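Local coordinates for protein Na-translocating NADH-quinone reductase subunit C NqrC (Shewanella oneidensis, PDB 4XHF) that is the soluble fragment of a flavin-carrying subunit of a sodium-translocating membrane complex and binds flavin mononucleotide, at residues K68-N73 and G77-D82; S183-K188 and F197-V202. One frame throughout, in Å; residues are numbered along the deposited sequence.

Following the chain from its N terminus, two helices lead into strand 67-73, and contact 1 comes first: the three residues after Asn73 turn the chain back, and 77-82 returns across the end of the strand, at 70-73, as a short, splayed beta hairpin, whose longer strand also pairs with strand 113-123 of the large antiparallel sheet. Contact 2 follows much later, after that sheet is complete. It closes a loop of eight residues, bringing the turn behind helix 179-182 against strand 200-202 and the residues leading into it, in the FMN-binding part of the chain. The two lie in series, neither nested nor crossed, on opposite sides of the chain's centre and with their own centres about 27 Å apart.

Contact 1 of 2, residues K68-N73 and G77-D82; sequences KPLLIN and GKVDSD
Leu71 meets Asp80 where the chain, having turned back after strand 67-73, lies against it. The backbone N of Asp80 donates to the carbonyl O of Leu71 over 2.6 Å, bent to 147° at the hydrogen. There the strands begin to part: the carbonyl O of Asp80 comes within 3.0 Å of the O of Leu71, two acceptors that cannot bond. A water fills in, accepting from Leu71 N and donating to Asp80 O. The side chain of Leu71 has CG turned anti to the backbone N (chi1 -173°), and its CD2 lies 4.0 Å from CB of Asp82. Phe88 packs on it too, a place suited to a branched apolar residue.

Asn73 holds the turn end of the hairpin. Its N gives a nearly straight bond to the O of Lys78, and its O accepts from Gly77 N at 2.6 Å. Asparagine suits the site because its OD1 also takes the N-H of Thr76 within the turn. Gly77 has a positive phi, at which a CB would press on the preceding carbonyl. Asn73 CB lies 3.6 Å from OD2 of Asp80, while amide and carboxylate stand 69° apart, with a weakly bonded water bridging ND2 and OD2.

On the face opposite Leu71 and Asp80, CG2 of Ile72 and CG2 of Val79 meet at 4.2 Å, their side chains crossing at about a right angle; such beta-branched residues fit extended backbone well.

Asp80 gathers the charge. Its OD1 takes NZ of Lys78 at 2.9 Å in a salt bridge, whereas OD2 lies close to the carboxylate of Asp116. Backbone bonds of Gly77, Asn73 and Asp80 thus join the segments and water bridges them where they part, while the lysine probably just eases the repulsion between the two aspartates.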
loop_
_atom_site.group_PDB
_atom_site.type_symbol
_atom_site.label_atom_id
_atom_site.label_comp_id
_atom_site.label_asym_id
_atom_site.label_seq_id
_atom_site.Cartn_x
_atom_site.Cartn_y
_atom_site.Cartn_z
ATOM N N LYS A 68 -0.734 14.911 2.089
ATOM C CA LYS A 68 -1.559 15.413 0.998
ATOM C C LYS A 68 -2.219 14.250 0.264
ATOM O O LYS A 68 -1.573 13.586 -0.546
ATOM C CB LYS A 68 -0.718 16.240 0.024
ATOM C CG LYS A 68 -1.495 16.792 -1.157
ATOM C CD LYS A 68 -0.677 17.828 -1.924
ATOM C CE LYS A 68 -0.644 17.524 -3.411
ATOM N NZ LYS A 68 0.334 18.367 -4.162
ATOM N N PRO A 69 -3.502 13.984 0.557
ATOM C CA PRO A 69 -4.203 12.920 -0.167
ATOM C C PRO A 69 -4.411 13.276 -1.633
ATOM O O PRO A 69 -4.688 14.432 -1.954
ATOM C CB PRO A 69 -5.546 12.810 0.568
ATOM C CG PRO A 69 -5.330 13.470 1.887
ATOM C CD PRO A 69 -4.333 14.551 1.632
ATOM N N LEU A 70 -4.271 12.284 -2.505
ATOM C CA LEU A 70 -4.412 12.487 -3.939
ATOM C C LEU A 70 -5.177 11.346 -4.579
ATOM O O LEU A 70 -4.957 10.183 -4.252
ATOM C CB LEU A 70 -3.044 12.603 -4.608
ATOM C CG LEU A 70 -2.196 13.826 -4.271
ATOM C CD1 LEU A 70 -0.792 13.639 -4.806
ATOM C CD2 LEU A 70 -2.825 15.072 -4.856
ATOM N N LEU A 71 -6.079 11.692 -5.489
ATOM C CA LEU A 71 -6.710 10.711 -6.355
ATOM C C LEU A 71 -6.023 10.807 -7.709
ATOM O O LEU A 71 -6.037 11.862 -8.338
ATOM C CB LEU A 71 -8.213 10.965 -6.474
ATOM C CG LEU A 71 -9.029 9.907 -7.222
ATOM C CD1 LEU A 71 -9.016 8.577 -6.473
ATOM C CD2 LEU A 71 -10.456 10.391 -7.450
ATOM N N ILE A 72 -5.407 9.713 -8.145
ATOM C CA ILE A 72 -4.635 9.718 -9.380
ATOM C C ILE A 72 -5.173 8.694 -10.368
ATOM O O ILE A 72 -5.668 7.636 -9.980
ATOM C CB ILE A 72 -3.134 9.437 -9.113
ATOM C CG1 ILE A 72 -2.933 8.058 -8.479
ATOM C CG2 ILE A 72 -2.547 10.522 -8.222
ATOM C CD1 ILE A 72 -2.497 6.991 -9.458
ATOM N N ASN A 73 -5.081 9.032 -11.649
ATOM C CA ASN A 73 -5.426 8.112 -12.718
ATOM C C ASN A 73 -4.289 7.125 -12.940
ATOM O O ASN A 73 -3.179 7.515 -13.297
ATOM C CB ASN A 73 -5.724 8.880 -14.004
ATOM C CG ASN A 73 -6.254 7.991 -15.104
ATOM O OD1 ASN A 73 -5.496 7.304 -15.785
ATOM N ND2 ASN A 73 -7.568 8.002 -15.287
ATOM N N GLY A 77 -1.311 8.509 -14.762
ATOM C CA GLY A 77 -0.521 9.042 -13.667
ATOM C C GLY A 77 -0.939 10.453 -13.289
ATOM O O GLY A 77 -0.352 11.061 -12.392
ATOM N N LYS A 78 -1.951 10.975 -13.977
ATOM C CA LYS A 78 -2.451 12.320 -13.708
ATOM C C LYS A 78 -3.298 12.352 -12.440
ATOM O O LYS A 78 -3.923 11.358 -12.073
ATOM C CB LYS A 78 -3.274 12.836 -14.895
ATOM C CG LYS A 78 -3.902 14.212 -14.669
ATOM C CD LYS A 78 -4.601 14.744 -15.916
ATOM C CE LYS A 78 -5.865 13.962 -16.243
ATOM N NZ LYS A 78 -6.898 14.072 -15.172
ATOM N N VAL A 79 -3.308 13.505 -11.779
ATOM C CA VAL A 79 -4.136 13.716 -10.600
ATOM C C VAL A 79 -5.579 13.986 -11.018
ATOM O O VAL A 79 -5.841 14.869 -11.837
ATOM C CB VAL A 79 -3.604 14.897 -9.747
ATOM C CG1 VAL A 79 -4.548 15.220 -8.590
ATOM C CG2 VAL A 79 -2.212 14.585 -9.221
ATOM N N ASP A 80 -6.504 13.209 -10.460
ATOM C CA ASP A 80 -7.933 13.424 -10.672
ATOM C C ASP A 80 -8.560 14.132 -9.473
ATOM O O ASP A 80 -8.039 14.072 -8.360
ATOM C CB ASP A 80 -8.651 12.096 -10.928
ATOM C CG ASP A 80 -8.359 11.528 -12.306
ATOM O OD1 ASP A 80 -7.803 12.255 -13.156
ATOM O OD2 ASP A 80 -8.697 10.350 -12.543
ATOM N N SER A 81 -9.689 14.790 -9.714
ATOM C CA SER A 81 -10.327 15.635 -8.713
ATOM C C SER A 81 -11.449 14.908 -7.979
ATOM O O SER A 81 -12.218 14.161 -8.585
ATOM C CB SER A 81 -10.882 16.899 -9.375
ATOM O OG SER A 81 -9.896 17.544 -10.162
ATOM N N ASP A 82 -11.543 15.136 -6.673
ATOM C CA ASP A 82 -12.650 14.617 -5.879
ATOM C C ASP A 82 -12.902 15.544 -4.696
ATOM O O ASP A 82 -11.964 16.025 -4.062
ATOM C CB ASP A 82 -12.361 13.196 -5.393
ATOM C CG ASP A 82 -13.597 12.506 -4.842
ATOM O OD1 ASP A 82 -13.995 12.817 -3.699
ATOM O OD2 ASP A 82 -14.169 11.650 -5.550
HETATM O O HOH W 1 -6.756 14.586 -6.291
HETATM O O HOH W 2 -10.581 8.038 -14.024
#

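Contact 2 of 2, residues S183-K188 and F197-V202; sequences SLWKGK and FAMRLV
Met199 and Trp185 make the closest apolar touch between 183-188 and 197-202, with the methionine CE 3.5 Å from CZ3 of the indole. The methyl comes to the six-membered ring obliquely. It gets there because the methionine chain folds at both chi2 and chi3; methionine suits the place as a flexible, unbranched chain that can bend its methyl onto the ring. The same methyl also lies 3.8 Å from CB of Lys188, so it sits between the indole and the root of the lysine. Farther along the ring, CD1 of Leu201 is 3.8 Å from CH2 of Trp185, the two side chains crossing at about a right angle. A broad tryptophan can thus meet two residues of the other segment at once, and Trp181 stacks against it edge-to-face. Val214 touches both Trp185 and Met199.

No hydrogen bond crosses between the segments. Lys188 N donates to the O of Trp185 at 3.0 Å, closing a type II beta turn in which Gly187 takes the positive phi that this turn favours at its third position. The aliphatic part of Lys188 serves the packing while its NZ turns to the O of Asp210. Arg200 pairs through its backbone with Val214.

The packing therefore sets the type II turn after helix 179-182 against strand 200-202, which runs parallel to its partner 213-215, with the Leu201 side chain about 9 Å from the flavin mononucleotide.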
loop_
_atom_site.group_PDB
_atom_site.type_symbol
_atom_site.label_atom_id
_atom_site.label_comp_id
_atom_site.label_asym_id
_atom_site.label_seq_id
_atom_site.Cartn_x
_atom_site.Cartn_y
_atom_site.Cartn_z
ATOM N N SER A 183 7.339 -5.239 10.103
ATOM C CA SER A 183 8.510 -4.398 10.327
ATOM C C SER A 183 9.710 -4.875 9.516
ATOM O O SER A 183 10.659 -4.122 9.295
ATOM C CB SER A 183 8.871 -4.374 11.811
ATOM O OG SER A 183 9.330 -5.643 12.242
ATOM N N LEU A 184 9.664 -6.130 9.083
ATOM C CA LEU A 184 10.749 -6.718 8.304
ATOM C C LEU A 184 10.901 -6.057 6.938
ATOM O O LEU A 184 11.977 -6.089 6.342
ATOM C CB LEU A 184 10.515 -8.218 8.117
ATOM C CG LEU A 184 10.376 -9.072 9.376
ATOM C CD1 LEU A 184 10.083 -10.509 8.987
ATOM C CD2 LEU A 184 11.626 -8.995 10.235
ATOM N N TRP A 185 9.818 -5.471 6.438
ATOM C CA TRP A 185 9.815 -4.873 5.108
ATOM C C TRP A 185 10.566 -3.545 5.076
ATOM O O TRP A 185 11.024 -3.114 4.017
ATOM C CB TRP A 185 8.379 -4.662 4.625
ATOM C CG TRP A 185 7.618 -5.938 4.401
ATOM C CD1 TRP A 185 6.984 -6.692 5.344
ATOM C CD2 TRP A 185 7.404 -6.601 3.149
ATOM N NE1 TRP A 185 6.394 -7.786 4.759
ATOM C CE2 TRP A 185 6.636 -7.752 3.412
ATOM C CE3 TRP A 185 7.789 -6.333 1.832
ATOM C CZ2 TRP A 185 6.246 -8.634 2.407
ATOM C CZ3 TRP A 185 7.401 -7.209 0.838
ATOM C CH2 TRP A 185 6.638 -8.346 1.130
ATOM N N LYS A 186 10.684 -2.901 6.233
ATOM C CA LYS A 186 11.338 -1.600 6.323
ATOM C C LYS A 186 12.770 -1.666 5.799
ATOM O O LYS A 186 13.580 -2.463 6.273
ATOM C CB LYS A 186 11.323 -1.100 7.774
ATOM C CG LYS A 186 12.056 0.220 8.017
ATOM C CD LYS A 186 11.362 1.382 7.334
ATOM C CE LYS A 186 12.117 2.689 7.533
ATOM N NZ LYS A 186 12.084 3.146 8.950
ATOM N N GLY A 187 13.068 -0.833 4.806
ATOM C CA GLY A 187 14.414 -0.724 4.269
ATOM C C GLY A 187 14.644 -1.577 3.036
ATOM O O GLY A 187 15.635 -1.402 2.328
ATOM N N LYS A 188 13.729 -2.505 2.780
ATOM C CA LYS A 188 13.829 -3.369 1.612
ATOM C C LYS A 188 13.535 -2.573 0.346
ATOM O O LYS A 188 12.940 -1.498 0.410
ATOM C CB LYS A 188 12.866 -4.550 1.738
ATOM C CG LYS A 188 13.105 -5.421 2.964
ATOM C CD LYS A 188 14.444 -6.133 2.898
ATOM C CE LYS A 188 14.710 -6.929 4.162
ATOM N NZ LYS A 188 15.898 -7.815 4.017
ATOM N N PHE A 197 10.854 -5.672 -10.760
ATOM C CA PHE A 197 10.399 -6.067 -9.432
ATOM C C PHE A 197 11.192 -7.278 -8.947
ATOM O O PHE A 197 11.325 -8.264 -9.673
ATOM C CB PHE A 197 8.903 -6.376 -9.459
ATOM C CG PHE A 197 8.319 -6.664 -8.112
ATOM C CD1 PHE A 197 7.849 -5.639 -7.313
ATOM C CD2 PHE A 197 8.233 -7.964 -7.646
ATOM C CE1 PHE A 197 7.309 -5.903 -6.074
ATOM C CE2 PHE A 197 7.693 -8.235 -6.408
ATOM C CZ PHE A 197 7.229 -7.202 -5.621
ATOM N N ALA A 198 11.710 -7.202 -7.721
ATOM C CA ALA A 198 12.699 -8.169 -7.247
ATOM C C ALA A 198 12.383 -8.769 -5.877
ATOM O O ALA A 198 13.063 -9.698 -5.439
ATOM C CB ALA A 198 14.074 -7.511 -7.212
ATOM N N MET A 199 11.368 -8.245 -5.194
ATOM C CA MET A 199 11.023 -8.737 -3.861
ATOM C C MET A 199 10.606 -10.206 -3.896
ATOM O O MET A 199 9.749 -10.599 -4.687
ATOM C CB MET A 199 9.899 -7.902 -3.244
ATOM C CG MET A 199 10.284 -6.474 -2.901
ATOM S SD MET A 199 11.537 -6.317 -1.613
ATOM C CE MET A 199 10.728 -7.068 -0.205
ATOM N N ARG A 200 11.228 -11.006 -3.034
ATOM C CA ARG A 200 10.905 -12.423 -2.901
ATOM C C ARG A 200 10.851 -12.802 -1.428
ATOM O O ARG A 200 11.735 -12.427 -0.657
ATOM C CB ARG A 200 11.941 -13.293 -3.620
ATOM C CG ARG A 200 12.084 -13.017 -5.105
ATOM C CD ARG A 200 10.862 -13.466 -5.881
ATOM N NE ARG A 200 10.991 -13.181 -7.309
ATOM C CZ ARG A 200 10.669 -12.024 -7.883
ATOM N NH1 ARG A 200 10.189 -11.018 -7.162
ATOM N NH2 ARG A 200 10.828 -11.872 -9.191
ATOM N N LEU A 201 9.817 -13.539 -1.034
ATOM C CA LEU A 201 9.750 -14.066 0.324
ATOM C C LEU A 201 10.614 -15.317 0.431
ATOM O O LEU A 201 10.501 -16.232 -0.385
ATOM C CB LEU A 201 8.307 -14.368 0.728
ATOM C CG LEU A 201 7.646 -13.230 1.508
ATOM C CD1 LEU A 201 7.363 -12.043 0.600
ATOM C CD2 LEU A 201 6.379 -13.713 2.180
ATOM N N VAL A 202 11.476 -15.337 1.443
ATOM C CA VAL A 202 12.523 -16.343 1.564
ATOM C C VAL A 202 12.330 -17.201 2.804
ATOM O O VAL A 202 12.012 -16.692 3.880
ATOM C CB VAL A 202 13.917 -15.685 1.621
ATOM C CG1 VAL A 202 15.017 -16.733 1.717
ATOM C CG2 VAL A 202 14.132 -14.792 0.410
#